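Local coordinates for protein hypothetical sugar kinase (Cytophaga hutchinsonii, PDB 3R8E) that probably phosphorylates a sugar at the expense of ATP, as a putative sugar kinase of the ROK family with a ribonuclease H-like fold, at residues 263-268 against 296-301; 146-151 against 259-264. One frame throughout, in Å; residues are numbered along the deposited sequence. Where two conformers were deposited one is given.

Contact 1: residues 263-268 against 296-301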
loop_
_atom_site.group_PDB
_atom_site.type_symbol
_atom_site.label_atom_id
_atom_site.label_comp_id
_atom_site.label_asym_id
_atom_site.label_seq_id
_atom_site.Cartn_x
_atom_site.Cartn_y
_atom_site.Cartn_z
ATOM N N ASN A 263 -7.304 -8.966 -7.226
ATOM C CA ASN A 263 -8.738 -8.965 -7.508
ATOM C C ASN A 263 -9.194 -7.547 -7.345
ATOM O O ASN A 263 -8.950 -6.951 -6.295
ATOM C CB ASN A 263 -9.513 -9.907 -6.604
ATOM C CG ASN A 263 -9.247 -11.358 -6.864
ATOM O OD1 ASN A 263 -9.130 -11.804 -8.012
ATOM N ND2 ASN A 263 -9.207 -12.128 -5.793
ATOM N N ILE A 264 -9.766 -6.967 -8.410
ATOM C CA ILE A 264 -10.176 -5.565 -8.400
ATOM C C ILE A 264 -11.635 -5.443 -8.813
ATOM O O ILE A 264 -12.025 -5.949 -9.874
ATOM C CB ILE A 264 -9.246 -4.732 -9.332
ATOM C CG1 ILE A 264 -7.776 -4.788 -8.864
ATOM C CG2 ILE A 264 -9.713 -3.263 -9.463
ATOM C CD1 ILE A 264 -6.791 -4.885 -9.985
ATOM N N LEU A 265 -12.428 -4.746 -7.978
ATOM C CA LEU A 265 -13.826 -4.417 -8.276
ATOM C C LEU A 265 -13.912 -2.922 -8.506
ATOM O O LEU A 265 -13.402 -2.146 -7.694
ATOM C CB LEU A 265 -14.808 -4.846 -7.171
ATOM C CG LEU A 265 -14.993 -6.348 -6.904
ATOM C CD1 LEU A 265 -16.031 -6.565 -5.818
ATOM C CD2 LEU A 265 -15.396 -7.121 -8.171
ATOM N N LEU A 266 -14.563 -2.517 -9.601
ATOM C CA LEU A 266 -14.684 -1.113 -9.956
ATOM C C LEU A 266 -16.130 -0.644 -9.841
ATOM O O LEU A 266 -17.018 -1.204 -10.487
ATOM C CB LEU A 266 -14.137 -0.876 -11.379
ATOM C CG LEU A 266 -12.660 -1.251 -11.612
ATOM C CD1 LEU A 266 -12.315 -1.194 -13.076
ATOM C CD2 LEU A 266 -11.703 -0.354 -10.813
ATOM N N GLY A 267 -16.336 0.378 -9.011
ATOM C CA GLY A 267 -17.638 0.993 -8.747
ATOM C C GLY A 267 -17.643 2.493 -8.986
ATOM O O GLY A 267 -16.675 3.041 -9.519
ATOM N N GLY A 268 -18.733 3.153 -8.601
ATOM C CA GLY A 268 -18.886 4.596 -8.782
ATOM C C GLY A 268 -19.478 4.962 -10.127
ATOM O O GLY A 268 -19.662 4.092 -10.980
ATOM N N ASP A 296 -3.297 -14.653 -12.634
ATOM C CA ASP A 296 -4.632 -14.975 -12.126
ATOM C C ASP A 296 -5.379 -13.716 -11.655
ATOM O O ASP A 296 -6.249 -13.801 -10.786
ATOM C CB ASP A 296 -4.574 -16.048 -11.014
ATOM C CG ASP A 296 -3.703 -15.765 -9.798
ATOM O OD1 ASP A 296 -3.058 -14.693 -9.757
ATOM O OD2 ASP A 296 -3.652 -16.628 -8.894
HETATM N N MSE A 297 -5.040 -12.552 -12.250
HETATM C CA MSE A 297 -5.680 -11.290 -11.890
HETATM C C MSE A 297 -7.123 -11.255 -12.415
HETATM O O MSE A 297 -7.452 -11.905 -13.419
HETATM C CB MSE A 297 -4.863 -10.084 -12.384
HETATM C CG MSE A 297 -5.032 -9.772 -13.877
HETATM SE SE MSE A 297 -4.167 -8.121 -14.417
HETATM C CE MSE A 297 -4.996 -6.939 -13.157
ATOM N N TYR A 298 -7.990 -10.522 -11.702
ATOM C CA TYR A 298 -9.402 -10.376 -12.037
ATOM C C TYR A 298 -9.811 -8.922 -11.873
ATOM O O TYR A 298 -9.516 -8.312 -10.846
ATOM C CB TYR A 298 -10.269 -11.300 -11.163
ATOM C CG TYR A 298 -11.752 -10.997 -11.194
ATOM C CD1 TYR A 298 -12.522 -11.292 -12.318
ATOM C CD2 TYR A 298 -12.392 -10.433 -10.093
ATOM C CE1 TYR A 298 -13.890 -11.014 -12.351
ATOM C CE2 TYR A 298 -13.762 -10.173 -10.107
ATOM C CZ TYR A 298 -14.505 -10.452 -11.243
ATOM O OH TYR A 298 -15.856 -10.186 -11.255
ATOM N N ILE A 299 -10.451 -8.364 -12.906
ATOM C CA ILE A 299 -10.983 -7.005 -12.885
ATOM C C ILE A 299 -12.469 -7.140 -13.175
ATOM O O ILE A 299 -12.855 -7.563 -14.268
ATOM C CB ILE A 299 -10.259 -6.020 -13.835
ATOM C CG1 ILE A 299 -8.754 -5.953 -13.519
ATOM C CG2 ILE A 299 -10.909 -4.617 -13.754
ATOM C CD1 ILE A 299 -7.922 -5.439 -14.620
ATOM N N GLY A 300 -13.276 -6.874 -12.158
ATOM C CA GLY A 300 -14.722 -6.994 -12.240
ATOM C C GLY A 300 -15.454 -5.704 -11.951
ATOM O O GLY A 300 -14.869 -4.742 -11.449
ATOM N N LYS A 301 -16.741 -5.680 -12.285
ATOM C CA LYS A 301 -17.601 -4.532 -12.044
ATOM C C LYS A 301 -18.279 -4.707 -10.682
ATOM O O LYS A 301 -18.775 -5.798 -10.384
ATOM C CB LYS A 301 -18.634 -4.412 -13.198
ATOM C CG LYS A 301 -19.746 -3.384 -12.998
ATOM C CD LYS A 301 -19.407 -2.011 -13.574
ATOM C CE LYS A 301 -20.556 -1.040 -13.429
ATOM N NZ LYS A 301 -20.741 -0.592 -12.020
HETATM O O HOH W 1 -8.249 -14.068 -9.005
#
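Three backbone hydrogen bonds tie I264 and L266 to Y298 and G300, joining strands 263-267 and 298-301 as parallel neighbours. I264 N gives to Y298 O at 2.8 Å, and I264 O takes G300 N in a nearly linear bond, 174° at the hydrogen. L266 N reaches G300 O. At the strand start a water links N263 OD1 to D296 O, donating to both, the first at 2.6 Å; N263 ND2 bonds T146 O.

Apolar contacts lie on both faces. On one, L266 CD1 meets I299 CG2 at 3.8 Å, while I264 and I299 lie side by side, I264 CD1 4.2 Å from I299 CG1; helix 274-288 covers it through F277, V278 and M285. On the other, the Y298 side chain (CG anti to the backbone N, chi1 166°) runs forward along its own strand; G300 N lies 3.8 Å above the ring plane, offset toward its rim, and Y298 CE2 touches L265 CD2. A CB on G300 would clash with Y298 OH, bonded to N141, and press on L265 CD2; glycine makes room for that hydroxyl end. The chemistry implies a join of backbone bonds, with hydrocarbon on both faces and water at one end.

Contact 2: residues 146-151 against 259-264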
loop_
_atom_site.group_PDB
_atom_site.type_symbol
_atom_site.label_atom_id
_atom_site.label_comp_id
_atom_site.label_asym_id
_atom_site.label_seq_id
_atom_site.Cartn_x
_atom_site.Cartn_y
_atom_site.Cartn_z
ATOM N N THR A 146 -9.740 -11.741 -0.901
ATOM C CA THR A 146 -8.755 -10.666 -1.010
ATOM C C THR A 146 -9.014 -9.840 -2.260
ATOM O O THR A 146 -8.837 -10.336 -3.374
ATOM C CB THR A 146 -7.340 -11.280 -0.987
ATOM O OG1 THR A 146 -7.215 -12.079 0.200
ATOM C CG2 THR A 146 -6.230 -10.217 -1.026
ATOM N N PHE A 147 -9.437 -8.579 -2.074
ATOM C CA PHE A 147 -9.716 -7.689 -3.201
ATOM C C PHE A 147 -9.741 -6.239 -2.785
ATOM O O PHE A 147 -9.889 -5.926 -1.605
ATOM C CB PHE A 147 -11.073 -8.035 -3.871
ATOM C CG PHE A 147 -12.314 -7.753 -3.053
ATOM C CD1 PHE A 147 -12.965 -6.525 -3.147
ATOM C CD2 PHE A 147 -12.869 -8.735 -2.242
ATOM C CE1 PHE A 147 -14.124 -6.271 -2.407
ATOM C CE2 PHE A 147 -14.039 -8.485 -1.515
ATOM C CZ PHE A 147 -14.653 -7.249 -1.598
ATOM N N ILE A 148 -9.672 -5.354 -3.780
ATOM C CA ILE A 148 -9.845 -3.918 -3.599
ATOM C C ILE A 148 -11.096 -3.496 -4.357
ATOM O O ILE A 148 -11.309 -3.930 -5.495
ATOM C CB ILE A 148 -8.608 -3.048 -4.015
ATOM C CG1 ILE A 148 -8.857 -1.549 -3.677
ATOM C CG2 ILE A 148 -8.273 -3.205 -5.511
ATOM C CD1 ILE A 148 -7.626 -0.665 -3.703
ATOM N N LEU A 149 -11.919 -2.661 -3.716
ATOM C CA LEU A 149 -13.053 -2.020 -4.348
ATOM C C LEU A 149 -12.662 -0.576 -4.571
ATOM O O LEU A 149 -12.382 0.124 -3.602
ATOM C CB LEU A 149 -14.358 -2.138 -3.528
ATOM C CG LEU A 149 -15.534 -1.239 -3.988
ATOM C CD1 LEU A 149 -15.996 -1.599 -5.380
ATOM C CD2 LEU A 149 -16.712 -1.352 -3.055
ATOM N N LEU A 150 -12.582 -0.146 -5.832
ATOM C CA LEU A 150 -12.324 1.247 -6.176
ATOM C C LEU A 150 -13.634 1.891 -6.568
ATOM O O LEU A 150 -14.227 1.495 -7.576
ATOM C CB LEU A 150 -11.317 1.408 -7.333
ATOM C CG LEU A 150 -9.851 1.190 -7.109
ATOM C CD1 LEU A 150 -9.097 1.552 -8.381
ATOM C CD2 LEU A 150 -9.324 2.068 -5.986
ATOM N N ALA A 151 -14.106 2.853 -5.766
ATOM C CA ALA A 151 -15.334 3.588 -6.057
ATOM C C ALA A 151 -14.944 4.891 -6.749
ATOM O O ALA A 151 -14.423 5.809 -6.112
ATOM C CB ALA A 151 -16.125 3.837 -4.783
HETATM N N MSE A 259 0.328 -4.048 -1.485
HETATM C CA MSE A 259 -0.614 -4.962 -0.832
HETATM C C MSE A 259 -0.539 -6.422 -1.272
HETATM O O MSE A 259 -1.008 -7.291 -0.535
HETATM C CB MSE A 259 -2.055 -4.476 -1.076
HETATM C CG MSE A 259 -2.307 -3.061 -0.589
HETATM SE SE MSE A 259 -2.243 -2.954 1.343
HETATM C CE MSE A 259 -3.994 -3.559 1.692
ATOM N N ASP A 260 -0.035 -6.688 -2.491
ATOM C CA ASP A 260 -0.015 -8.014 -3.110
ATOM C C ASP A 260 -1.444 -8.600 -3.131
ATOM O O ASP A 260 -1.756 -9.575 -2.446
ATOM C CB ASP A 260 0.997 -9.012 -2.512
ATOM C CG ASP A 260 1.122 -10.257 -3.383
ATOM O OD1 ASP A 260 0.514 -10.282 -4.488
ATOM O OD2 ASP A 260 1.763 -11.221 -2.943
ATOM N N LEU A 261 -2.309 -7.951 -3.899
ATOM C CA LEU A 261 -3.667 -8.400 -4.184
ATOM C C LEU A 261 -3.825 -8.273 -5.687
ATOM O O LEU A 261 -3.107 -7.480 -6.295
ATOM C CB LEU A 261 -4.754 -7.613 -3.394
ATOM C CG LEU A 261 -4.856 -6.085 -3.599
ATOM C CD1 LEU A 261 -5.653 -5.736 -4.849
ATOM C CD2 LEU A 261 -5.558 -5.435 -2.428
ATOM N N ASN A 262 -4.720 -9.043 -6.300
ATOM C CA ASN A 262 -4.896 -8.914 -7.748
ATOM C C ASN A 262 -6.363 -9.111 -8.174
ATOM O O ASN A 262 -6.631 -9.362 -9.348
ATOM C CB ASN A 262 -3.953 -9.846 -8.518
ATOM C CG ASN A 262 -4.206 -11.307 -8.296
ATOM O OD1 ASN A 262 -5.010 -11.701 -7.448
ATOM N ND2 ASN A 262 -3.500 -12.146 -9.039
ATOM N N ASN A 263 -7.304 -8.966 -7.226
ATOM C CA ASN A 263 -8.738 -8.965 -7.508
ATOM C C ASN A 263 -9.194 -7.547 -7.345
ATOM O O ASN A 263 -8.950 -6.951 -6.295
ATOM C CB ASN A 263 -9.513 -9.907 -6.604
ATOM C CG ASN A 263 -9.247 -11.358 -6.864
ATOM O OD1 ASN A 263 -9.130 -11.804 -8.012
ATOM N ND2 ASN A 263 -9.207 -12.128 -5.793
ATOM N N ILE A 264 -9.766 -6.967 -8.410
ATOM C CA ILE A 264 -10.176 -5.565 -8.400
ATOM C C ILE A 264 -11.635 -5.443 -8.813
ATOM O O ILE A 264 -12.025 -5.949 -9.874
ATOM C CB ILE A 264 -9.246 -4.732 -9.332
ATOM C CG1 ILE A 264 -7.776 -4.788 -8.864
ATOM C CG2 ILE A 264 -9.713 -3.263 -9.463
ATOM C CD1 ILE A 264 -6.791 -4.885 -9.985
HETATM O O HOH W 2 -6.225 -10.796 -4.391
#
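F147 and N263 bring their CA atoms to 4.6 Å where strand 147-152 begins to run parallel to strand 263-267; the touching ends diverge by 52°. I148 N donates to N263 O at 3.1 Å, and F147 CA lies against the same oxygen. Before the strand proper, T146 O accepts N263 ND2 at 3.0 Å, 154° at the hydrogen, and also a water that accepts from N262 N. The amide is brought there with CG beside the backbone N (chi1 -69°), and N263 CB packs on F147 CB. An alanine here would lose the amide and is likely to leave T146 O without its side-chain mate, held by the water alone of the two donors described.

On the other face, I148 CG2 touches both L261 CD1 and I264 CG1, 3.7 Å from each; the I148 and L261 side chains cross at about a right angle. L261 CB meets T146 CG2 at 3.8 Å. I255 of helix 235-259 also packs on I148. That helix leads through loop 260-262 into strand 263-267, and the mixed five-stranded sheet, order 3-2-1-4-5, in which 147-152 pairs with antiparallel 156-162 and parallel 263-267, is consistent with the ribonuclease H-like fold of ROK sugar kinases.

In the fold
Contacts 1 and 2 share N263 and I264, and their centres lie about 7 Å apart. Strand 263-267 lies between 147-152 and 298-301, in a sheet of order 165-166, 156-162, 147-152, 263-267, 298-301. Further along, G267 N approaches L150 O at 2.8 Å, a probable hydrogen bond that carries the pairing of contact 2 beyond N263. At the opposite end, D296 OD1 probably bonds N262 ND2 at 2.7 Å, tying the loops that lead into both strands. R171 of the second subunit forms salt bridges with D296 and D260, so this end of the sheet also meets the dimer partner.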